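Long-range contact in BvnE (Penicillium brevicompactum, PDB 6U9I), which probably catalyses the stereoselective semipinacol rearrangement that sets up brevianamide assembly in the fungus Penicillium brevicompactum: residues C109-V119 with I133-F144. Numbering follows the deposited sequence.
Sequences CGLYENEYMVV and IEFADSDYCVKF
The phenol oxygen of Tyr140, reaching out from a helix, serves Glu113 N where the neighbouring strand has already ended: Glu113 N donates to Tyr140 OH at 2.8 Å. The segments take in parts of an antiparallel beta hairpin, strands 110-122 and 129-136, and the start of the helix that follows it. Side by side, Met117 with Phe135 and Val119 with Ile133 form hydrogen-bonded pairs, and Asp137 N still reaches Glu115 O at 2.9 Å. Toward Tyr112 the backbones part, and side chains fill the gap. With chi1 at -167°, CG opposite the backbone N, the Tyr140 ring extends from the helix to the strand, where Glu113 O sits over its face, 3.3 Å above the plane; tyrosine suits the place, its ring spanning the distance and its terminal hydroxyl accepting from Glu113 N. Replacing Tyr140 with alanine would probably leave Glu113 N without this acceptor and open a gap beside Tyr112. Phe144, one helical turn on, offers a flat apolar face to the edge of Tyr112, with CD1 of Tyr112 over its centre and the planes at 73°; Cys109 SG approaches the same ring obliquely. Asp137 suits the N-cap, its OD1 accepting from Tyr140 N; that oxygen is also hydrogen-bonded to Ser138 OG of the second subunit, placing this turn at the dimer interface. Asn114 supplies both donor and acceptor: OD1 accepts from Glu115 N, while ND2 donates to Tyr112 OH and, at 3.5 Å, to Cys141 SG, both acceptors lying close to the amide plane.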
ATOM      1  N   CYS A 109      26.611  -1.351  -3.558  1.00 40.09           N
ATOM      2  CA  CYS A 109      26.375  -2.752  -3.227  1.00 40.12           C
ATOM      3  C   CYS A 109      25.601  -3.502  -4.303  1.00 36.08           C
ATOM      4  O   CYS A 109      25.296  -4.683  -4.108  1.00 45.07           O
ATOM      5  CB  CYS A 109      25.629  -2.870  -1.892  1.00 45.95           C
ATOM      6  SG  CYS A 109      23.878  -2.380  -1.947  1.00 47.51           S
ATOM      7  N   GLY A 110      25.279  -2.863  -5.427  1.00 36.59           N
ATOM      8  CA  GLY A 110      24.532  -3.504  -6.490  1.00 32.17           C
ATOM      9  C   GLY A 110      23.185  -2.833  -6.711  1.00 30.55           C
ATOM     10  O   GLY A 110      23.021  -1.634  -6.457  1.00 35.51           O
ATOM     11  N   LEU A 111      22.223  -3.625  -7.173  1.00 33.22           N
ATOM     12  CA  LEU A 111      20.911  -3.099  -7.530  1.00 30.47           C
ATOM     13  C   LEU A 111      20.064  -2.807  -6.300  1.00 32.28           C
ATOM     14  O   LEU A 111      20.113  -3.527  -5.298  1.00 28.50           O
ATOM     15  CB  LEU A 111      20.172  -4.082  -8.431  1.00 33.29           C
ATOM     16  CG  LEU A 111      20.820  -4.325  -9.790  1.00 36.75           C
ATOM     17  CD1 LEU A 111      19.915  -5.164 -10.659  1.00 30.10           C
ATOM     18  CD2 LEU A 111      21.135  -2.995 -10.456  1.00 33.25           C
ATOM     19  N   TYR A 112      19.280  -1.738  -6.389  1.00 28.10           N
ATOM     20  CA  TYR A 112      18.233  -1.424  -5.423  1.00 22.87           C
ATOM     21  C   TYR A 112      16.901  -1.571  -6.144  1.00 27.78           C
ATOM     22  O   TYR A 112      16.646  -0.857  -7.117  1.00 23.86           O
ATOM     23  CB  TYR A 112      18.403  -0.009  -4.876  1.00 23.78           C
ATOM     24  CG  TYR A 112      17.260   0.448  -3.998  1.00 30.01           C
ATOM     25  CD1 TYR A 112      17.189   0.066  -2.665  1.00 30.01           C
ATOM     26  CD2 TYR A 112      16.255   1.267  -4.501  1.00 34.96           C
ATOM     27  CE1 TYR A 112      16.150   0.486  -1.849  1.00 34.47           C
ATOM     28  CE2 TYR A 112      15.209   1.691  -3.696  1.00 31.17           C
ATOM     29  CZ  TYR A 112      15.160   1.293  -2.374  1.00 31.08           C
ATOM     30  OH  TYR A 112      14.123   1.711  -1.567  1.00 39.52           O
ATOM     31  N   GLU A 113      16.074  -2.525  -5.705  1.00 22.16           N
ATOM     32  CA  GLU A 113      14.822  -2.837  -6.410  1.00 23.66           C
ATOM     33  C   GLU A 113      13.720  -3.013  -5.368  1.00 29.79           C
ATOM     34  O   GLU A 113      13.490  -4.125  -4.879  1.00 26.31           O
ATOM     35  CB  GLU A 113      14.970  -4.085  -7.273  1.00 25.42           C
ATOM     36  CG  GLU A 113      16.026  -3.983  -8.354  1.00 29.52           C
ATOM     37  CD  GLU A 113      16.317  -5.329  -8.981  1.00 39.47           C
ATOM     38  OE1 GLU A 113      16.887  -6.203  -8.286  1.00 37.52           O
ATOM     39  OE2 GLU A 113      15.949  -5.517 -10.156  1.00 33.26           O
ATOM     40  N   ASN A 114      13.028  -1.926  -5.046  1.00 19.29           N
ATOM     41  CA  ASN A 114      12.029  -1.948  -3.987  1.00 20.81           C
ATOM     42  C   ASN A 114      10.630  -1.821  -4.581  1.00 18.70           C
ATOM     43  O   ASN A 114      10.442  -1.624  -5.787  1.00 17.89           O
ATOM     44  CB  ASN A 114      12.296  -0.834  -2.963  1.00 21.53           C
ATOM     45  CG  ASN A 114      11.949  -1.238  -1.523  1.00 26.75           C
ATOM     46  OD1 ASN A 114      11.093  -2.087  -1.287  1.00 24.11           O
ATOM     47  ND2 ASN A 114      12.614  -0.611  -0.556  1.00 24.98           N
ATOM     48  N   GLU A 115       9.641  -1.950  -3.701  1.00 15.31           N
ATOM     49  CA  GLU A 115       8.231  -1.951  -4.065  1.00 12.90           C
ATOM     50  C   GLU A 115       7.462  -1.229  -2.973  1.00 15.65           C
ATOM     51  O   GLU A 115       7.746  -1.420  -1.785  1.00 15.51           O
ATOM     52  CB  GLU A 115       7.704  -3.386  -4.231  1.00 15.30           C
ATOM     53  CG  GLU A 115       6.229  -3.488  -4.613  1.00 15.28           C
ATOM     54  CD  GLU A 115       5.739  -4.929  -4.663  1.00 19.00           C
ATOM     55  OE1 GLU A 115       4.506  -5.152  -4.631  1.00 17.55           O
ATOM     56  OE2 GLU A 115       6.591  -5.848  -4.740  1.00 20.33           O
ATOM     57  N   TYR A 116       6.499  -0.394  -3.365  1.00 13.53           N
ATOM     58  CA  TYR A 116       5.801   0.446  -2.399  1.00 14.00           C
ATOM     59  C   TYR A 116       4.326   0.542  -2.735  1.00 15.67           C
ATOM     60  O   TYR A 116       3.928   0.452  -3.899  1.00 13.94           O
ATOM     61  CB  TYR A 116       6.333   1.884  -2.346  1.00 17.54           C
ATOM     62  CG  TYR A 116       7.815   2.024  -2.529  1.00 19.24           C
ATOM     63  CD1 TYR A 116       8.382   1.912  -3.798  1.00 21.79           C
ATOM     64  CD2 TYR A 116       8.650   2.284  -1.451  1.00 31.08           C
ATOM     65  CE1 TYR A 116       9.725   2.040  -3.981  1.00 26.76           C
ATOM     66  CE2 TYR A 116      10.022   2.411  -1.633  1.00 25.24           C
ATOM     67  CZ  TYR A 116      10.545   2.291  -2.896  1.00 24.30           C
ATOM     68  OH  TYR A 116      11.905   2.421  -3.121  1.00 34.88           O
ATOM     69  N   MET A 117       3.527   0.790  -1.703  1.00 12.59           N
ATOM     70  CA  MET A 117       2.191   1.349  -1.855  1.00 12.90           C
ATOM     71  C   MET A 117       2.237   2.762  -1.292  1.00 15.13           C
ATOM     72  O   MET A 117       2.520   2.951  -0.101  1.00 14.91           O
ATOM     73  CB  MET A 117       1.143   0.494  -1.137  1.00 16.10           C
ATOM     74  CG  MET A 117      -0.292   0.752  -1.567  1.00 20.73           C
ATOM     75  SD  MET A 117      -0.651   0.192  -3.253  1.00 21.50           S
ATOM     76  CE  MET A 117      -0.441  -1.576  -3.114  1.00 21.83           C
ATOM     77  N   VAL A 118       1.974   3.755  -2.138  1.00 13.01           N
ATOM     78  CA  VAL A 118       2.075   5.164  -1.771  0.66 12.84           C
ATOM     79  C   VAL A 118       0.681   5.777  -1.752  1.00 14.59           C
ATOM     80  O   VAL A 118      -0.150   5.485  -2.620  1.00 15.17           O
ATOM     81  CB  VAL A 118       3.012   5.900  -2.755  0.66 15.39           C
ATOM     82  CG1 VAL A 118       2.854   7.406  -2.668  0.66 19.03           C
ATOM     83  CG2 VAL A 118       4.462   5.480  -2.495  0.66 12.57           C
ATOM     84  N   VAL A 119       0.416   6.619  -0.749  1.00 13.67           N
ATOM     85  CA  VAL A 119      -0.823   7.388  -0.667  1.00 11.97           C
ATOM     86  C   VAL A 119      -0.436   8.861  -0.699  1.00 14.48           C
ATOM     87  O   VAL A 119       0.165   9.368   0.258  1.00 17.00           O
ATOM     88  CB  VAL A 119      -1.633   7.073   0.595  1.00 15.57           C
ATOM     89  CG1 VAL A 119      -2.934   7.895   0.598  1.00 14.12           C
ATOM     90  CG2 VAL A 119      -1.908   5.567   0.710  1.00 15.10           C
ATOM     91  N   ILE A 133       2.184   9.044   2.338  1.00 14.45           N
ATOM     92  CA  ILE A 133       2.541   7.826   3.059  1.00 14.83           C
ATOM     93  C   ILE A 133       3.265   6.925   2.084  1.00 14.98           C
ATOM     94  O   ILE A 133       2.741   6.645   1.000  1.00 14.84           O
ATOM     95  CB  ILE A 133       1.316   7.089   3.611  1.00 21.13           C
ATOM     96  CG1 ILE A 133       0.521   7.972   4.548  1.00 22.14           C
ATOM     97  CG2 ILE A 133       1.766   5.773   4.289  1.00 18.55           C
ATOM     98  CD1 ILE A 133      -0.799   7.343   4.897  1.00 23.26           C
ATOM     99  N   GLU A 134       4.447   6.458   2.461  1.00 15.54           N
ATOM    100  CA  GLU A 134       5.239   5.567   1.614  0.51 16.29           C
ATOM    101  C   GLU A 134       5.372   4.230   2.334  1.00 16.14           C
ATOM    102  O   GLU A 134       6.236   4.059   3.199  1.00 16.57           O
ATOM    103  CB  GLU A 134       6.598   6.182   1.292  0.51 16.18           C
ATOM    104  CG  GLU A 134       6.498   7.379   0.373  0.51 19.59           C
ATOM    105  CD  GLU A 134       7.828   8.064   0.135  0.51 23.41           C
ATOM    106  OE1 GLU A 134       8.806   7.750   0.848  0.51 24.25           O
ATOM    107  OE2 GLU A 134       7.889   8.926  -0.769  0.51 26.49           O
ATOM    108  N   PHE A 135       4.515   3.275   1.969  1.00 15.29           N
ATOM    109  CA  PHE A 135       4.503   1.952   2.594  1.00 12.34           C
ATOM    110  C   PHE A 135       5.428   1.042   1.786  1.00 15.65           C
ATOM    111  O   PHE A 135       5.065   0.587   0.699  1.00 16.36           O
ATOM    112  CB  PHE A 135       3.072   1.417   2.636  1.00 15.49           C
ATOM    113  CG  PHE A 135       2.867   0.259   3.587  1.00 16.37           C
ATOM    114  CD1 PHE A 135       3.395  -0.995   3.304  1.00 18.89           C
ATOM    115  CD2 PHE A 135       2.102   0.420   4.736  1.00 17.82           C
ATOM    116  CE1 PHE A 135       3.202  -2.075   4.172  1.00 21.54           C
ATOM    117  CE2 PHE A 135       1.900  -0.663   5.614  1.00 19.11           C
ATOM    118  CZ  PHE A 135       2.455  -1.899   5.336  1.00 19.10           C
ATOM    119  N   ALA A 136       6.616   0.772   2.320  1.00 12.98           N
ATOM    120  CA  ALA A 136       7.665   0.054   1.607  1.00 18.19           C
ATOM    121  C   ALA A 136       7.612  -1.448   1.881  1.00 18.11           C
ATOM    122  O   ALA A 136       6.977  -1.918   2.832  1.00 17.34           O
ATOM    123  CB  ALA A 136       9.047   0.593   2.003  1.00 18.83           C
ATOM    124  N   ASP A 137       8.283  -2.202   1.007  1.00 14.51           N
ATOM    125  CA  ASP A 137       8.666  -3.593   1.261  1.00 16.24           C
ATOM    126  C   ASP A 137       9.714  -3.568   2.371  1.00 17.43           C
ATOM    127  O   ASP A 137      10.888  -3.275   2.127  1.00 19.32           O
ATOM    128  CB  ASP A 137       9.202  -4.209  -0.032  1.00 16.02           C
ATOM    129  CG  ASP A 137       9.642  -5.672   0.111  1.00 17.15           C
ATOM    130  OD1 ASP A 137       9.877  -6.180   1.229  1.00 18.56           O
ATOM    131  OD2 ASP A 137       9.788  -6.323  -0.941  1.00 17.04           O
ATOM    132  N   SER A 138       9.289  -3.835   3.607  1.00 15.57           N
ATOM    133  CA  SER A 138      10.185  -3.610   4.737  1.00 14.95           C
ATOM    134  C   SER A 138      11.296  -4.652   4.787  1.00 18.79           C
ATOM    135  O   SER A 138      12.428  -4.340   5.181  1.00 19.90           O
ATOM    136  CB  SER A 138       9.382  -3.616   6.038  1.00 17.27           C
ATOM    137  OG  SER A 138       8.514  -4.744   6.071  1.00 18.49           O
ATOM    138  N   ASP A 139      10.994  -5.902   4.418  1.00 16.77           N
ATOM    139  CA  ASP A 139      12.056  -6.902   4.344  1.00 21.94           C
ATOM    140  C   ASP A 139      13.149  -6.451   3.393  1.00 24.00           C
ATOM    141  O   ASP A 139      14.342  -6.571   3.701  1.00 25.14           O
ATOM    142  CB  ASP A 139      11.511  -8.261   3.900  1.00 19.34           C
ATOM    143  CG  ASP A 139      12.612  -9.311   3.754  1.00 27.09           C
ATOM    144  OD1 ASP A 139      13.355  -9.515   4.732  1.00 26.18           O
ATOM    145  OD2 ASP A 139      12.747  -9.920   2.666  1.00 24.19           O
ATOM    146  N   TYR A 140      12.762  -5.908   2.237  1.00 22.87           N
ATOM    147  CA  TYR A 140      13.770  -5.436   1.300  1.00 22.62           C
ATOM    148  C   TYR A 140      14.554  -4.275   1.893  1.00 23.53           C
ATOM    149  O   TYR A 140      15.776  -4.191   1.717  1.00 26.37           O
ATOM    150  CB  TYR A 140      13.132  -5.035  -0.031  1.00 22.43           C
ATOM    151  CG  TYR A 140      14.194  -4.848  -1.078  1.00 22.99           C
ATOM    152  CD1 TYR A 140      14.646  -5.920  -1.822  1.00 25.67           C
ATOM    153  CD2 TYR A 140      14.789  -3.608  -1.278  1.00 26.76           C
ATOM    154  CE1 TYR A 140      15.642  -5.763  -2.763  1.00 29.99           C
ATOM    155  CE2 TYR A 140      15.780  -3.440  -2.216  1.00 27.60           C
ATOM    156  CZ  TYR A 140      16.204  -4.523  -2.958  1.00 29.43           C
ATOM    157  OH  TYR A 140      17.200  -4.368  -3.894  1.00 25.11           O
ATOM    158  N   CYS A 141      13.865  -3.385   2.612  1.00 21.02           N
ATOM    159  CA  CYS A 141      14.512  -2.248   3.262  1.00 23.70           C
ATOM    160  C   CYS A 141      15.602  -2.711   4.223  1.00 30.22           C
ATOM    161  O   CYS A 141      16.720  -2.179   4.232  1.00 26.33           O
ATOM    162  CB  CYS A 141      13.454  -1.447   4.018  1.00 24.35           C
ATOM    163  SG  CYS A 141      12.557  -0.312   2.942  1.00 25.15           S
ATOM    164  N   VAL A 142      15.268  -3.688   5.063  1.00 25.63           N
ATOM    165  CA  VAL A 142      16.198  -4.198   6.062  1.00 31.62           C
ATOM    166  C   VAL A 142      17.352  -4.921   5.390  1.00 31.81           C
ATOM    167  O   VAL A 142      18.520  -4.730   5.751  1.00 32.17           O
ATOM    168  CB  VAL A 142      15.454  -5.117   7.046  1.00 27.99           C
ATOM    169  CG1 VAL A 142      16.429  -5.729   8.032  1.00 32.41           C
ATOM    170  CG2 VAL A 142      14.359  -4.345   7.782  1.00 28.26           C
ATOM    171  N   LYS A 143      17.046  -5.758   4.399  1.00 24.71           N
ATOM    172  CA  LYS A 143      18.098  -6.473   3.689  1.00 27.66           C
ATOM    173  C   LYS A 143      19.016  -5.511   2.947  1.00 36.86           C
ATOM    174  O   LYS A 143      20.234  -5.721   2.898  1.00 35.38           O
ATOM    175  CB  LYS A 143      17.483  -7.487   2.728  1.00 26.50           C
ATOM    176  CG  LYS A 143      16.817  -8.655   3.429  1.00 29.85           C
ATOM    177  CD  LYS A 143      16.607  -9.800   2.470  1.00 34.44           C
ATOM    178  CE  LYS A 143      15.761 -10.904   3.081  1.00 34.61           C
ATOM    179  NZ  LYS A 143      15.821 -10.938   4.568  1.00 33.79           N
ATOM    180  N   PHE A 144      18.457  -4.445   2.366  1.00 31.89           N
ATOM    181  CA  PHE A 144      19.308  -3.497   1.656  1.00 36.03           C
ATOM    182  C   PHE A 144      20.212  -2.734   2.618  1.00 39.98           C
ATOM    183  O   PHE A 144      21.358  -2.422   2.274  1.00 41.75           O
ATOM    184  CB  PHE A 144      18.467  -2.531   0.822  1.00 33.47           C
ATOM    185  CG  PHE A 144      19.288  -1.620  -0.052  1.00 33.74           C
ATOM    186  CD1 PHE A 144      19.772  -2.062  -1.277  1.00 40.81           C
ATOM    187  CD2 PHE A 144      19.579  -0.326   0.354  1.00 39.42           C
ATOM    188  CE1 PHE A 144      20.532  -1.230  -2.084  1.00 35.69           C
ATOM    189  CE2 PHE A 144      20.335   0.512  -0.444  1.00 41.47           C
ATOM    190  CZ  PHE A 144      20.814   0.061  -1.664  1.00 39.86           C
TER
HETATM  191  O   HOH W   1      17.631  -6.372  -5.428  1.00 29.07           O
HETATM  192  O   HOH W   2      10.892  -5.353  -3.248  1.00 37.67           O
HETATM  193  O   HOH W   3       8.973  -6.857  -3.837  1.00 21.68           O